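Local coordinates for protein dihydroorotase (Agrobacterium tumefaciens, PDB 2OGJ) that hydrolyses acetyl esters, deacetylating acetyl-(R)-mandelate and, less efficiently, acetyl glycolate in vitro, as a binuclear zinc enzyme of the amidohydrolase family, at residues A[79-84]-A[111-116]; A[120-123]-A[128-131]; A[162-165]-A[170-173]. All blocks are in the same frame, centred on the assembly; numbering follows the deposited sequence.

Contact 1 (A[79-84]-A[111-116]); sequences HIWHGG and EANFHG. With ZN (zinc ion), chain G.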
loop_
_atom_site.group_PDB
_atom_site.type_symbol
_atom_site.label_atom_id
_atom_site.label_comp_id
_atom_site.label_asym_id
_atom_site.label_seq_id
_atom_site.Cartn_x
_atom_site.Cartn_y
_atom_site.Cartn_z
ATOM N N HIS A 79 25.455 13.166 12.448
ATOM C CA HIS A 79 24.331 13.754 11.743
ATOM C C HIS A 79 24.383 15.245 11.999
ATOM O O HIS A 79 23.911 15.742 13.024
ATOM C CB HIS A 79 23.032 13.121 12.232
ATOM C CG HIS A 79 22.944 11.661 11.918
ATOM N ND1 HIS A 79 22.697 11.191 10.647
ATOM C CD2 HIS A 79 23.167 10.566 12.682
ATOM C CE1 HIS A 79 22.775 9.875 10.641
ATOM N NE2 HIS A 79 23.062 9.468 11.864
ATOM N N ILE A 80 24.974 15.941 11.036
ATOM C CA ILE A 80 25.177 17.364 11.116
ATOM C C ILE A 80 24.412 18.185 10.074
ATOM O O ILE A 80 24.846 19.280 9.686
ATOM C CB ILE A 80 26.680 17.652 11.030
ATOM C CG1 ILE A 80 27.281 16.885 9.851
ATOM C CG2 ILE A 80 27.374 17.229 12.348
ATOM C CD1 ILE A 80 28.792 17.036 9.765
ATOM N N TRP A 81 23.269 17.665 9.629
ATOM C CA TRP A 81 22.443 18.389 8.670
ATOM C C TRP A 81 21.509 19.244 9.532
ATOM O O TRP A 81 20.285 19.116 9.446
ATOM C CB TRP A 81 21.633 17.400 7.824
ATOM C CG TRP A 81 21.083 17.944 6.514
ATOM C CD1 TRP A 81 20.607 17.206 5.461
ATOM C CD2 TRP A 81 20.896 19.321 6.148
ATOM N NE1 TRP A 81 20.131 18.033 4.471
ATOM C CE2 TRP A 81 20.293 19.335 4.867
ATOM C CE3 TRP A 81 21.174 20.544 6.775
ATOM C CZ2 TRP A 81 19.962 20.523 4.207
ATOM C CZ3 TRP A 81 20.846 21.727 6.116
ATOM C CH2 TRP A 81 20.247 21.704 4.846
ATOM N N HIS A 82 22.113 20.083 10.382
ATOM C CA HIS A 82 21.409 20.977 11.303
ATOM C C HIS A 82 20.435 21.885 10.550
ATOM O O HIS A 82 20.771 22.470 9.523
ATOM C CB HIS A 82 22.424 21.824 12.056
ATOM C CG HIS A 82 21.807 22.925 12.858
ATOM N ND1 HIS A 82 21.297 22.728 14.122
ATOM C CD2 HIS A 82 21.549 24.216 12.540
ATOM C CE1 HIS A 82 20.746 23.852 14.549
ATOM N NE2 HIS A 82 20.884 24.768 13.607
ATOM N N GLY A 83 19.225 22.002 11.074
ATOM C CA GLY A 83 18.222 22.811 10.415
ATOM C C GLY A 83 17.552 22.086 9.253
ATOM O O GLY A 83 16.328 22.092 9.158
ATOM N N GLY A 84 18.343 21.471 8.369
ATOM C CA GLY A 84 17.790 20.752 7.224
ATOM C C GLY A 84 16.959 19.546 7.623
ATOM O O GLY A 84 15.940 19.226 7.014
ATOM N N GLU A 111 19.234 12.995 -2.213
ATOM C CA GLU A 111 19.533 13.841 -3.354
ATOM C C GLU A 111 18.679 15.110 -3.320
ATOM O O GLU A 111 19.080 16.142 -3.835
ATOM C CB GLU A 111 19.351 13.076 -4.682
ATOM C CG GLU A 111 18.041 12.303 -4.866
ATOM C CD GLU A 111 16.827 13.196 -5.121
ATOM O OE1 GLU A 111 16.963 14.198 -5.859
ATOM O OE2 GLU A 111 15.727 12.887 -4.602
ATOM N N ALA A 112 17.517 15.039 -2.682
ATOM C CA ALA A 112 16.616 16.185 -2.598
ATOM C C ALA A 112 17.250 17.467 -2.019
ATOM O O ALA A 112 17.220 18.521 -2.665
ATOM C CB ALA A 112 15.350 15.811 -1.798
ATOM N N ASN A 113 17.806 17.402 -0.811
ATOM C CA ASN A 113 18.404 18.606 -0.245
ATOM C C ASN A 113 19.882 18.548 0.086
ATOM O O ASN A 113 20.309 19.165 1.052
ATOM C CB ASN A 113 17.620 19.105 0.990
ATOM C CG ASN A 113 17.678 18.155 2.180
ATOM O OD1 ASN A 113 18.380 17.139 2.173
ATOM N ND2 ASN A 113 16.933 18.498 3.225
ATOM N N PHE A 114 20.676 17.843 -0.715
ATOM C CA PHE A 114 22.100 17.790 -0.436
ATOM C C PHE A 114 22.759 19.138 -0.728
ATOM O O PHE A 114 23.711 19.526 -0.049
ATOM C CB PHE A 114 22.815 16.701 -1.254
ATOM C CG PHE A 114 24.293 16.602 -0.948
ATOM C CD1 PHE A 114 24.747 15.841 0.131
ATOM C CD2 PHE A 114 25.223 17.345 -1.679
ATOM C CE1 PHE A 114 26.109 15.821 0.484
ATOM C CE2 PHE A 114 26.584 17.342 -1.342
ATOM C CZ PHE A 114 27.036 16.577 -0.255
ATOM N N HIS A 115 22.273 19.847 -1.744
ATOM C CA HIS A 115 22.850 21.148 -2.068
ATOM C C HIS A 115 22.690 22.050 -0.834
ATOM O O HIS A 115 23.525 22.905 -0.568
ATOM C CB HIS A 115 22.171 21.754 -3.310
ATOM C CG HIS A 115 20.733 22.105 -3.115
ATOM N ND1 HIS A 115 19.748 21.158 -2.951
ATOM C CD2 HIS A 115 20.122 23.306 -2.996
ATOM C CE1 HIS A 115 18.592 21.758 -2.733
ATOM N NE2 HIS A 115 18.793 23.063 -2.754
ATOM N N GLY A 116 21.629 21.821 -0.065
ATOM C CA GLY A 116 21.410 22.589 1.141
ATOM C C GLY A 116 22.473 22.229 2.160
ATOM O O GLY A 116 23.010 23.097 2.843
HETATM ZN ZN ZN G . 22.935 7.313 12.280
#
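The indole of W81 has the amide oxygen of N113 at its edge, close to the ring plane, and the CA of G84 on one face, 3.2 Å above the plane and shifted toward the rim. The edge contact is a hydrogen bond: NE1 of W81 lies 3.0 Å from OD1 of N113, with an N-H...O angle of 162°. The donor stands above the amide carbonyl plane, and ring and amide planes are turned 57° apart. A chi1 of -161°, with CG of W81 opposite the backbone N, carries the indole across to the start of helix 114-122. There the six-membered ring reaches G116 obliquely, CH2 of W81 lying 3.5 Å from the backbone C of G116. N113 occupies the N-cap position of the helix but spends its side-chain oxygen on the indole; its ND2 is hydrogen-bonded to the carbonyl O of G84 of a second subunit. F117 of the same chain meets the W81 ring edge-to-face, and G83 of the second subunit packs on it, so this buried corner lies at the subunit interface. W81 is also the centre of an inverse gamma turn in the loop 79-84. Two residues earlier in that loop, NE2 of H79 binds zinc at 2.2 Å, with H77 and D291 among the other ligands, while ND1 of H79 is hydrogen-bonded to S108. The arrangement joins the loop that begins with the second histidine of the metal-binding HxH motif of the amidohydrolase TIM barrel to the N-terminus of the following helix.

Contact 2 (A[120-123]-A[128-131]); sequences YIIE and RIKA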
loop_
_atom_site.group_PDB
_atom_site.type_symbol
_atom_site.label_atom_id
_atom_site.label_comp_id
_atom_site.label_asym_id
_atom_site.label_seq_id
_atom_site.Cartn_x
_atom_site.Cartn_y
_atom_site.Cartn_z
ATOM N N TYR A 120 25.005 25.165 3.618
ATOM C CA TYR A 120 24.884 25.537 5.034
ATOM C C TYR A 120 25.832 24.829 5.971
ATOM O O TYR A 120 26.266 25.419 6.952
ATOM C CB TYR A 120 23.474 25.302 5.576
ATOM C CG TYR A 120 22.394 26.040 4.861
ATOM C CD1 TYR A 120 22.485 27.419 4.653
ATOM C CD2 TYR A 120 21.271 25.365 4.382
ATOM C CE1 TYR A 120 21.488 28.111 3.983
ATOM C CE2 TYR A 120 20.263 26.045 3.707
ATOM C CZ TYR A 120 20.379 27.421 3.508
ATOM O OH TYR A 120 19.397 28.104 2.824
ATOM N N ILE A 121 26.147 23.568 5.699
ATOM C CA ILE A 121 27.030 22.834 6.603
ATOM C C ILE A 121 28.477 22.655 6.151
ATOM O O ILE A 121 29.398 22.980 6.892
ATOM C CB ILE A 121 26.448 21.443 6.933
ATOM C CG1 ILE A 121 24.989 21.591 7.367
ATOM C CG2 ILE A 121 27.269 20.781 8.027
ATOM C CD1 ILE A 121 24.775 22.565 8.518
ATOM N N ILE A 122 28.679 22.143 4.943
ATOM C CA ILE A 122 30.030 21.908 4.452
ATOM C C ILE A 122 30.881 23.142 4.230
ATOM O O ILE A 122 31.863 23.336 4.929
ATOM C CB ILE A 122 30.034 21.102 3.124
ATOM C CG1 ILE A 122 29.389 19.728 3.320
ATOM C CG2 ILE A 122 31.453 20.881 2.662
ATOM C CD1 ILE A 122 29.284 18.939 2.046
ATOM N N GLU A 123 30.511 23.970 3.264
ATOM C CA GLU A 123 31.297 25.157 2.916
ATOM C C GLU A 123 31.695 26.107 4.048
ATOM O O GLU A 123 32.853 26.522 4.132
ATOM C CB GLU A 123 30.587 25.924 1.793
ATOM C CG GLU A 123 30.461 25.089 0.497
ATOM C CD GLU A 123 29.411 25.616 -0.496
ATOM O OE1 GLU A 123 28.623 26.517 -0.132
ATOM O OE2 GLU A 123 29.355 25.116 -1.643
ATOM N N ARG A 128 36.736 19.289 8.032
ATOM C CA ARG A 128 36.570 18.656 6.739
ATOM C C ARG A 128 35.248 17.930 6.889
ATOM O O ARG A 128 35.067 17.127 7.814
ATOM C CB ARG A 128 37.679 17.641 6.469
ATOM C CG ARG A 128 37.594 16.967 5.105
ATOM C CD ARG A 128 38.562 15.807 5.025
ATOM N NE ARG A 128 39.850 16.184 5.603
ATOM C CZ ARG A 128 40.813 16.821 4.947
ATOM N NH1 ARG A 128 40.651 17.150 3.669
ATOM N NH2 ARG A 128 41.928 17.150 5.582
ATOM N N ILE A 129 34.314 18.219 5.997
ATOM C CA ILE A 129 33.022 17.581 6.070
ATOM C C ILE A 129 32.646 16.865 4.776
ATOM O O ILE A 129 32.529 17.462 3.694
ATOM C CB ILE A 129 31.983 18.614 6.501
ATOM C CG1 ILE A 129 32.346 19.095 7.908
ATOM C CG2 ILE A 129 30.588 18.027 6.452
ATOM C CD1 ILE A 129 31.540 20.235 8.378
ATOM N N LYS A 130 32.523 15.550 4.913
ATOM C CA LYS A 130 32.165 14.676 3.814
ATOM C C LYS A 130 30.814 14.096 4.205
ATOM O O LYS A 130 30.380 14.233 5.344
ATOM C CB LYS A 130 33.187 13.544 3.673
ATOM C CG LYS A 130 34.634 13.946 3.944
ATOM C CD LYS A 130 35.431 14.301 2.700
ATOM C CE LYS A 130 35.007 15.623 2.118
ATOM N NZ LYS A 130 35.953 16.080 1.050
ATOM N N ALA A 131 30.162 13.428 3.269
ATOM C CA ALA A 131 28.866 12.855 3.548
ATOM C C ALA A 131 28.547 11.602 2.752
ATOM O O ALA A 131 28.990 11.424 1.614
ATOM C CB ALA A 131 27.784 13.904 3.289
#
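Residues 120-122 of helix 114-122, wound more widely as a pi-type turn, meet the start of strand 128-132, with the CA atoms of I122 and I129 5.5 Å apart. I129 points its CB toward the helix and meets two successive isoleucines through different branches. Its CG2 lies 3.8 Å from CG1 of I122. With CG1 of I129 anti to its carbonyl carbon (chi1 -63°) and the chain extended beyond it, the other branch is sent to I121, where CD1 of I129 sits 3.8 Å from the carbonyl O of I121 and 4.3 Å from its CG2. I122 also rests on the strand backbone: its CG2 is 3.7 Å from the carbonyl O of I129, with CG1 and CD1 of I122 only slightly farther from the same oxygen. No hydrogen bond links the two segments, and the touching residues are all buried. F114 and F117 of the same helix extend the apolar layer over I122 and A131. R128 and K130 point away from the helix; R128 forms a salt bridge with D348, and both bond to strand 100-106 through their backbones. Y120, which does not reach the strand, stacks on Y120 of a second subunit. Helix and strand belong to the beta-alpha-beta unit formed by strand 100-106, helix 114-122 and strand 128-132, the repeating crossover of a TIM barrel.

Contact 3 (A[162-165]-A[170-173]); sequences ECYA and HIVG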
loop_
_atom_site.group_PDB
_atom_site.type_symbol
_atom_site.label_atom_id
_atom_site.label_comp_id
_atom_site.label_asym_id
_atom_site.label_seq_id
_atom_site.Cartn_x
_atom_site.Cartn_y
_atom_site.Cartn_z
ATOM N N GLU A 162 22.997 12.119 -10.715
ATOM C CA GLU A 162 23.173 13.530 -11.018
ATOM C C GLU A 162 23.801 14.225 -9.792
ATOM O O GLU A 162 24.814 14.913 -9.908
ATOM C CB GLU A 162 21.820 14.156 -11.382
ATOM C CG GLU A 162 21.907 15.592 -11.879
ATOM C CD GLU A 162 20.568 16.310 -11.805
ATOM O OE1 GLU A 162 19.942 16.286 -10.720
ATOM O OE2 GLU A 162 20.144 16.900 -12.822
ATOM N N CYS A 163 23.213 14.003 -8.615
ATOM C CA CYS A 163 23.713 14.593 -7.368
ATOM C C CYS A 163 25.188 14.284 -7.075
ATOM O O CYS A 163 25.945 15.161 -6.675
ATOM C CB CYS A 163 22.866 14.129 -6.173
ATOM S SG CYS A 163 23.268 14.960 -4.609
ATOM N N TYR A 164 25.589 13.040 -7.279
ATOM C CA TYR A 164 26.960 12.626 -7.025
ATOM C C TYR A 164 27.972 13.259 -7.969
ATOM O O TYR A 164 29.074 13.608 -7.543
ATOM C CB TYR A 164 27.087 11.104 -7.132
ATOM C CG TYR A 164 28.489 10.634 -6.895
ATOM C CD1 TYR A 164 28.994 10.511 -5.604
ATOM C CD2 TYR A 164 29.343 10.390 -7.962
ATOM C CE1 TYR A 164 30.316 10.160 -5.386
ATOM C CE2 TYR A 164 30.670 10.042 -7.754
ATOM C CZ TYR A 164 31.155 9.930 -6.466
ATOM O OH TYR A 164 32.485 9.624 -6.267
ATOM N N ALA A 165 27.603 13.381 -9.246
ATOM C CA ALA A 165 28.471 13.967 -10.275
ATOM C C ALA A 165 28.823 15.408 -9.934
ATOM O O ALA A 165 29.953 15.852 -10.146
ATOM C CB ALA A 165 27.784 13.914 -11.611
ATOM N N HIS A 170 32.411 15.953 -2.241
ATOM C CA HIS A 170 31.765 15.949 -0.942
ATOM C C HIS A 170 31.118 14.639 -0.526
ATOM O O HIS A 170 31.082 14.301 0.666
ATOM C CB HIS A 170 30.716 17.067 -0.892
ATOM C CG HIS A 170 31.260 18.423 -1.234
ATOM N ND1 HIS A 170 32.378 18.959 -0.624
ATOM C CD2 HIS A 170 30.831 19.356 -2.115
ATOM C CE1 HIS A 170 32.612 20.160 -1.118
ATOM N NE2 HIS A 170 31.689 20.424 -2.025
ATOM N N ILE A 171 30.584 13.916 -1.504
ATOM C CA ILE A 171 29.905 12.650 -1.246
ATOM C C ILE A 171 30.887 11.484 -1.362
ATOM O O ILE A 171 31.505 11.285 -2.407
ATOM C CB ILE A 171 28.733 12.480 -2.231
ATOM C CG1 ILE A 171 27.722 13.601 -1.998
ATOM C CG2 ILE A 171 28.104 11.105 -2.101
ATOM C CD1 ILE A 171 26.530 13.537 -2.899
ATOM N N VAL A 172 31.026 10.730 -0.272
ATOM C CA VAL A 172 31.936 9.596 -0.205
ATOM C C VAL A 172 31.276 8.214 -0.318
ATOM O O VAL A 172 31.967 7.196 -0.214
ATOM C CB VAL A 172 32.718 9.618 1.107
ATOM C CG1 VAL A 172 33.631 10.824 1.159
ATOM C CG2 VAL A 172 31.738 9.631 2.280
ATOM N N GLY A 173 29.959 8.167 -0.511
ATOM C CA GLY A 173 29.290 6.880 -0.643
ATOM C C GLY A 173 27.812 6.947 -0.314
ATOM O O GLY A 173 27.325 8.002 0.045
#
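I171 carries the tight part of this contact, set between C163 and Y164 of helix 157-165. The Y164 ring turns its edge to the isoleucine: CD1 of Y164 lies 3.7 Å from CG2 of I171, with that methyl in the ring plane. The neighbouring edge carbon, CE1 of Y164, is 3.4 Å from the carbonyl O of I171, again near the plane of the ring. CG of Y164 stands anti to the backbone N (chi1 179°), which swings the ring from the flank of the helix over to the strand, although its CB does not point there. The second branch of I171 runs extended from CG1 (chi2 -180°) to end at C163, whose SG is 3.9 Å from CD1 of I171. F114 of helix 114-122 touches both C163 and I171, and L133 packs against the same pair, so C163 and I171 are buried, largely against F114 and L133. Toward solvent the contact thins out: Y164 itself remains partly exposed, and the flanking E162 and A165 are exposed. Beyond I171, V172 points away from the helix and is met by I333, while the backbone of 170-173 is bonded to A131 of strand 128-132 and to L133 just beyond it. Contact 3 thus joins helix 157-165 to the weakly bonded strand 171-173 within one beta-alpha-beta unit. With neither a hydrogen bond nor a charge pair between the segments, it rests on dispersion and shape; the aromatic C-H edge beside the I171 carbonyl adds at most a weak electrostatic attraction.

The three contacts follow one another along the chain without overlap, on the same side of its centre. Contact 1, which holds the zinc-binding H79, uses the first turn of helix 114-122 and contact 2 its later residues, 120-122; their centres lie about 10 Å apart, and both also touch the second subunit. Contact 3 lies about 12 Å from contact 2 and 13 Å from contact 1, and no other chain reaches it. Strands 128-132 and 171-173, used by contacts 2 and 3, are parallel neighbours in one sheet, with A131 N and O probably hydrogen-bonded to H170 O and V172 N. F114, carried by the first helix, packs against A131, C163 and I171, joining consecutive beta-alpha-beta units of the barrel.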